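Local atomic coordinates of type II restriction enzyme NgoMIV (Neisseria gonorrhoeae, PDB entry 1FIU), a protein that recognises the double-stranded DNA sequence 5'-GCCGGC-3' and cleaves it after the first G as a magnesium-dependent homotetrameric type II restriction endonuclease. Residues Lys14-Gly19 with Glu70-Glu75; Pro223-Ile228 with Glu259-Leu264. One frame throughout, in Å; residues are numbered along the deposited sequence.

Contact 1: Lys14-Gly19 with Glu70-Glu75; sequences KKLLDG and EAICSE
Ile72 and Lys15 face each other between two helices running nearly antiparallel; the axes of the short segments approach to 10.4 Å and run at 153°. Ile72 is the apolar centre of the contact. Its CD1 lies 3.8 Å from the carbonyl O of Lys15 and 3.9 Å from Lys15 CB, and it also meets Leu16 CD2 at 3.7 Å. Because CG1 of Ile72 stands beside its own backbone N (chi1 -68°) and the chain then extends, the terminal methyl reaches the backbone of the opposing helix. CG2 packs against Lys15 CB and Leu16 CD2. Leu16 does not aim its CB at helix 62-81, but its CD2 methyl closes the apolar patch.

Beyond this patch the extended Lys15 side chain delivers NZ to Glu75 OE1 at 2.6 Å, a short salt bridge. The ammonium meets this oxygen on the anti side, 34° out of the carboxylate plane. A water that donates to Ile72 O also receives a long, weak bond from Lys15 NZ.

The second shell comes from Phe12, on an earlier turn of helix 4-18, which touches Ile72, and from Phe244, which packs on Leu16. Helix 62-81 lies on the mixed sheet of this PD-(D/E)XK-family nuclease, its Cys73 and Ser74 resting on Ile141 of strand 141-145 and its Ala71 on Gln96 of strand 92-96. Its Glu70 touches the metal-site residue Asp140 and a DNA sugar, so the contact packs helix 4-18 on the outside of a helix that borders the active site.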
loop_
_atom_site.group_PDB
_atom_site.type_symbol
_atom_site.label_atom_id
_atom_site.label_comp_id
_atom_site.label_asym_id
_atom_site.label_seq_id
_atom_site.Cartn_x
_atom_site.Cartn_y
_atom_site.Cartn_z
ATOM N N LYS I 14 -7.832 35.469 -15.362
ATOM C CA LYS I 14 -8.646 36.176 -16.343
ATOM C C LYS I 14 -9.469 35.231 -17.210
ATOM O O LYS I 14 -10.605 35.538 -17.560
ATOM C CB LYS I 14 -7.766 37.077 -17.212
ATOM C CG LYS I 14 -8.533 38.013 -18.126
ATOM C CD LYS I 14 -7.586 38.997 -18.809
ATOM C CE LYS I 14 -8.343 39.985 -19.697
ATOM N NZ LYS I 14 -8.941 39.331 -20.901
ATOM N N LYS I 15 -8.917 34.074 -17.565
ATOM C CA LYS I 15 -9.677 33.124 -18.358
ATOM C C LYS I 15 -10.867 32.587 -17.561
ATOM O O LYS I 15 -11.951 32.346 -18.107
ATOM C CB LYS I 15 -8.778 31.962 -18.793
ATOM C CG LYS I 15 -7.672 32.384 -19.747
ATOM C CD LYS I 15 -6.842 31.159 -20.169
ATOM C CE LYS I 15 -5.744 31.538 -21.156
ATOM N NZ LYS I 15 -4.874 30.350 -21.461
ATOM N N LEU I 16 -10.656 32.385 -16.262
ATOM C CA LEU I 16 -11.730 31.894 -15.418
ATOM C C LEU I 16 -12.814 32.976 -15.328
ATOM O O LEU I 16 -13.990 32.656 -15.299
ATOM C CB LEU I 16 -11.206 31.551 -14.013
ATOM C CG LEU I 16 -10.260 30.341 -13.920
ATOM C CD1 LEU I 16 -9.756 30.210 -12.495
ATOM C CD2 LEU I 16 -10.975 29.069 -14.362
ATOM N N LEU I 17 -12.409 34.242 -15.275
ATOM C CA LEU I 17 -13.398 35.319 -15.204
ATOM C C LEU I 17 -14.109 35.506 -16.541
ATOM O O LEU I 17 -15.341 35.529 -16.606
ATOM C CB LEU I 17 -12.735 36.648 -14.799
ATOM C CG LEU I 17 -12.082 36.680 -13.425
ATOM C CD1 LEU I 17 -11.507 38.082 -13.167
ATOM C CD2 LEU I 17 -13.114 36.322 -12.372
ATOM N N ASP I 18 -13.334 35.624 -17.615
ATOM C CA ASP I 18 -13.926 35.847 -18.931
ATOM C C ASP I 18 -14.891 34.743 -19.361
ATOM O O ASP I 18 -15.863 35.007 -20.066
ATOM C CB ASP I 18 -12.825 36.036 -19.994
ATOM C CG ASP I 18 -12.043 37.344 -19.828
ATOM O OD1 ASP I 18 -12.357 38.174 -18.942
ATOM O OD2 ASP I 18 -11.088 37.548 -20.608
ATOM N N GLY I 19 -14.641 33.506 -18.943
ATOM C CA GLY I 19 -15.525 32.419 -19.316
ATOM C C GLY I 19 -16.693 32.260 -18.355
ATOM O O GLY I 19 -17.517 31.357 -18.498
ATOM N N GLU I 70 -10.313 22.282 -16.100
ATOM C CA GLU I 70 -9.240 21.409 -16.553
ATOM C C GLU I 70 -8.513 22.073 -17.720
ATOM O O GLU I 70 -7.290 22.123 -17.759
ATOM C CB GLU I 70 -9.776 20.054 -17.041
ATOM C CG GLU I 70 -10.295 19.126 -15.959
ATOM C CD GLU I 70 -10.869 17.831 -16.518
ATOM O OE1 GLU I 70 -10.782 17.618 -17.752
ATOM O OE2 GLU I 70 -11.398 17.019 -15.722
ATOM N N ALA I 71 -9.283 22.571 -18.685
ATOM C CA ALA I 71 -8.676 23.182 -19.864
ATOM C C ALA I 71 -7.804 24.395 -19.528
ATOM O O ALA I 71 -6.681 24.525 -20.011
ATOM C CB ALA I 71 -9.769 23.580 -20.865
ATOM N N ILE I 72 -8.323 25.282 -18.679
ATOM C CA ILE I 72 -7.590 26.477 -18.292
ATOM C C ILE I 72 -6.341 26.129 -17.464
ATOM O O ILE I 72 -5.298 26.760 -17.619
ATOM C CB ILE I 72 -8.549 27.436 -17.563
ATOM C CG1 ILE I 72 -9.568 27.940 -18.602
ATOM C CG2 ILE I 72 -7.795 28.575 -16.931
ATOM C CD1 ILE I 72 -10.779 28.687 -18.030
ATOM N N CYS I 73 -6.452 25.124 -16.591
ATOM C CA CYS I 73 -5.288 24.684 -15.824
ATOM C C CYS I 73 -4.221 24.151 -16.779
ATOM O O CYS I 73 -3.026 24.449 -16.617
ATOM C CB CYS I 73 -5.687 23.579 -14.836
ATOM S SG CYS I 73 -6.427 24.224 -13.290
ATOM N N SER I 74 -4.657 23.388 -17.784
ATOM C CA SER I 74 -3.737 22.818 -18.769
ATOM C C SER I 74 -2.957 23.893 -19.517
ATOM O O SER I 74 -1.733 23.781 -19.713
ATOM C CB SER I 74 -4.514 21.986 -19.779
ATOM O OG SER I 74 -3.618 21.240 -20.585
ATOM N N GLU I 75 -3.666 24.935 -19.944
ATOM C CA GLU I 75 -3.039 26.025 -20.682
ATOM C C GLU I 75 -2.016 26.769 -19.838
ATOM O O GLU I 75 -0.961 27.132 -20.332
ATOM C CB GLU I 75 -4.114 26.986 -21.206
ATOM C CG GLU I 75 -5.007 26.316 -22.213
ATOM C CD GLU I 75 -6.113 27.209 -22.720
ATOM O OE1 GLU I 75 -6.333 28.295 -22.139
ATOM O OE2 GLU I 75 -6.770 26.811 -23.707
HETATM O O HOH W 1 -4.465 29.645 -18.172
#

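Contact 2: Pro223-Ile228 with Glu259-Leu264; sequences PTPSRI and EDALDL
Pro225, in the first turn of helix 225-232, is set against Ala261 and Leu264, which lie one turn apart on helix 259-270. Two ring carbons, CB and CG, do the touching: CG sits 4.0 Å from Ala261 CB and 3.7 Å from Ala261 O, and CB is equally near that carbonyl oxygen. The CG of Leu264 is anti to the backbone N (chi1 -176°), which carries the CD2 methyl to the backbone of the opposing helix, 3.7 Å from both Pro225 O and Ser226 CA. No hydrogen bond joins the two segments, and the contact consists of van der Waals packing.

Thr224 is the N-cap residue, so Pro225 takes the first position of the helix, where a proline's missing N-H costs no helical hydrogen bond; Thr224 OG1 accepts a weak bond from Arg227 N at 3.4 Å. The CB of Arg227 is directed away from helix 259-270, and its side chain packs on a cytosine base of the bound DNA and makes a weak hydrogen bond to a guanine O6.

Leu253 of helix 246-256 touches both Pro225 and Ala261, while Met268, farther along helix 259-270, packs on Pro225 and Ile228. Three helices therefore meet around the proline.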
loop_
_atom_site.group_PDB
_atom_site.type_symbol
_atom_site.label_atom_id
_atom_site.label_comp_id
_atom_site.label_asym_id
_atom_site.label_seq_id
_atom_site.Cartn_x
_atom_site.Cartn_y
_atom_site.Cartn_z
ATOM N N PRO I 223 -12.752 26.831 -2.009
ATOM C CA PRO I 223 -12.366 27.920 -1.104
ATOM C C PRO I 223 -12.067 27.581 0.358
ATOM O O PRO I 223 -11.307 28.298 1.021
ATOM C CB PRO I 223 -13.551 28.901 -1.222
ATOM C CG PRO I 223 -14.705 27.991 -1.434
ATOM C CD PRO I 223 -14.154 26.964 -2.443
ATOM N N THR I 224 -12.637 26.498 0.867
ATOM C CA THR I 224 -12.432 26.196 2.280
ATOM C C THR I 224 -11.278 25.281 2.668
ATOM O O THR I 224 -11.099 24.216 2.085
ATOM C CB THR I 224 -13.724 25.620 2.928
ATOM O OG1 THR I 224 -14.040 24.331 2.379
ATOM C CG2 THR I 224 -14.895 26.571 2.696
ATOM N N PRO I 225 -10.477 25.696 3.661
ATOM C CA PRO I 225 -9.358 24.861 4.104
ATOM C C PRO I 225 -9.822 23.473 4.536
ATOM O O PRO I 225 -9.122 22.479 4.306
ATOM C CB PRO I 225 -8.771 25.658 5.287
ATOM C CG PRO I 225 -8.961 27.088 4.813
ATOM C CD PRO I 225 -10.377 27.057 4.240
ATOM N N SER I 226 -10.997 23.387 5.168
ATOM C CA SER I 226 -11.486 22.086 5.623
ATOM C C SER I 226 -11.684 21.123 4.460
ATOM O O SER I 226 -11.248 19.975 4.535
ATOM C CB SER I 226 -12.799 22.226 6.423
ATOM O OG SER I 226 -13.831 22.760 5.628
ATOM N N ARG I 227 -12.322 21.576 3.384
ATOM C CA ARG I 227 -12.539 20.688 2.245
ATOM C C ARG I 227 -11.230 20.405 1.509
ATOM O O ARG I 227 -10.997 19.278 1.061
ATOM C CB ARG I 227 -13.606 21.282 1.321
ATOM C CG ARG I 227 -15.017 20.867 1.769
ATOM C CD ARG I 227 -16.122 21.718 1.163
ATOM N NE ARG I 227 -17.409 21.120 1.481
ATOM C CZ ARG I 227 -18.563 21.781 1.541
ATOM N NH1 ARG I 227 -18.613 23.085 1.309
ATOM N NH2 ARG I 227 -19.674 21.127 1.818
ATOM N N ILE I 228 -10.365 21.403 1.408
ATOM C CA ILE I 228 -9.063 21.178 0.775
ATOM C C ILE I 228 -8.313 20.084 1.570
ATOM O O ILE I 228 -7.671 19.185 0.975
ATOM C CB ILE I 228 -8.203 22.464 0.808
ATOM C CG1 ILE I 228 -8.842 23.537 -0.073
ATOM C CG2 ILE I 228 -6.741 22.150 0.392
ATOM C CD1 ILE I 228 -8.287 24.915 0.211
ATOM N N GLU I 259 -9.897 32.052 12.626
ATOM C CA GLU I 259 -8.791 31.386 13.288
ATOM C C GLU I 259 -8.596 29.889 13.051
ATOM O O GLU I 259 -7.466 29.459 12.831
ATOM C CB GLU I 259 -8.867 31.651 14.790
ATOM C CG GLU I 259 -8.913 33.139 15.151
ATOM C CD GLU I 259 -7.693 33.907 14.676
ATOM O OE1 GLU I 259 -6.749 33.274 14.146
ATOM O OE2 GLU I 259 -7.672 35.150 14.840
ATOM N N ASP I 260 -9.662 29.097 13.125
ATOM C CA ASP I 260 -9.503 27.660 12.913
ATOM C C ASP I 260 -9.092 27.390 11.458
ATOM O O ASP I 260 -8.149 26.618 11.195
ATOM C CB ASP I 260 -10.794 26.909 13.255
ATOM C CG ASP I 260 -11.032 26.804 14.774
ATOM O OD1 ASP I 260 -10.166 27.255 15.567
ATOM O OD2 ASP I 260 -12.086 26.264 15.175
ATOM N N ALA I 261 -9.785 28.024 10.515
ATOM C CA ALA I 261 -9.451 27.826 9.102
ATOM C C ALA I 261 -8.013 28.282 8.851
ATOM O O ALA I 261 -7.279 27.672 8.069
ATOM C CB ALA I 261 -10.424 28.586 8.209
ATOM N N LEU I 262 -7.601 29.356 9.519
ATOM C CA LEU I 262 -6.245 29.859 9.383
ATOM C C LEU I 262 -5.247 28.816 9.883
ATOM O O LEU I 262 -4.231 28.559 9.242
ATOM C CB LEU I 262 -6.072 31.136 10.200
ATOM C CG LEU I 262 -6.333 32.452 9.502
ATOM C CD1 LEU I 262 -6.295 33.576 10.542
ATOM C CD2 LEU I 262 -5.280 32.671 8.429
ATOM N N ASP I 263 -5.533 28.254 11.054
ATOM C CA ASP I 263 -4.683 27.232 11.643
ATOM C C ASP I 263 -4.529 26.052 10.680
ATOM O O ASP I 263 -3.424 25.534 10.498
ATOM C CB ASP I 263 -5.277 26.728 12.964
ATOM C CG ASP I 263 -5.151 27.747 14.088
ATOM O OD1 ASP I 263 -4.485 28.778 13.875
ATOM O OD2 ASP I 263 -5.701 27.509 15.183
ATOM N N LEU I 264 -5.636 25.644 10.070
ATOM C CA LEU I 264 -5.614 24.499 9.161
ATOM C C LEU I 264 -4.853 24.853 7.889
ATOM O O LEU I 264 -4.056 24.041 7.382
ATOM C CB LEU I 264 -7.047 24.040 8.871
ATOM C CG LEU I 264 -7.204 22.777 8.000
ATOM C CD1 LEU I 264 -6.279 21.641 8.517
ATOM C CD2 LEU I 264 -8.658 22.338 8.018
#

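In the fold
Both contacts join pairs of helices within a single chain and are only partly buried, yet they share no element and lie about 25 Å apart between centres. Contact 1 brings together two N-terminal helices, one of which rests on the sheet: the side chain of Ile72 is about 8 Å from that of the metal-site residue Cys186 and about 13 Å from a bound magnesium ion. Its apolar middle is bordered by a charged pair and a water. Contact 2 lies farther from the chain centre, between two later helices. No hydrogen bond or salt bridge crosses it; methyls and ring carbons pack on one another and on main-chain carbonyls, although one helix also presents an arginine to the DNA.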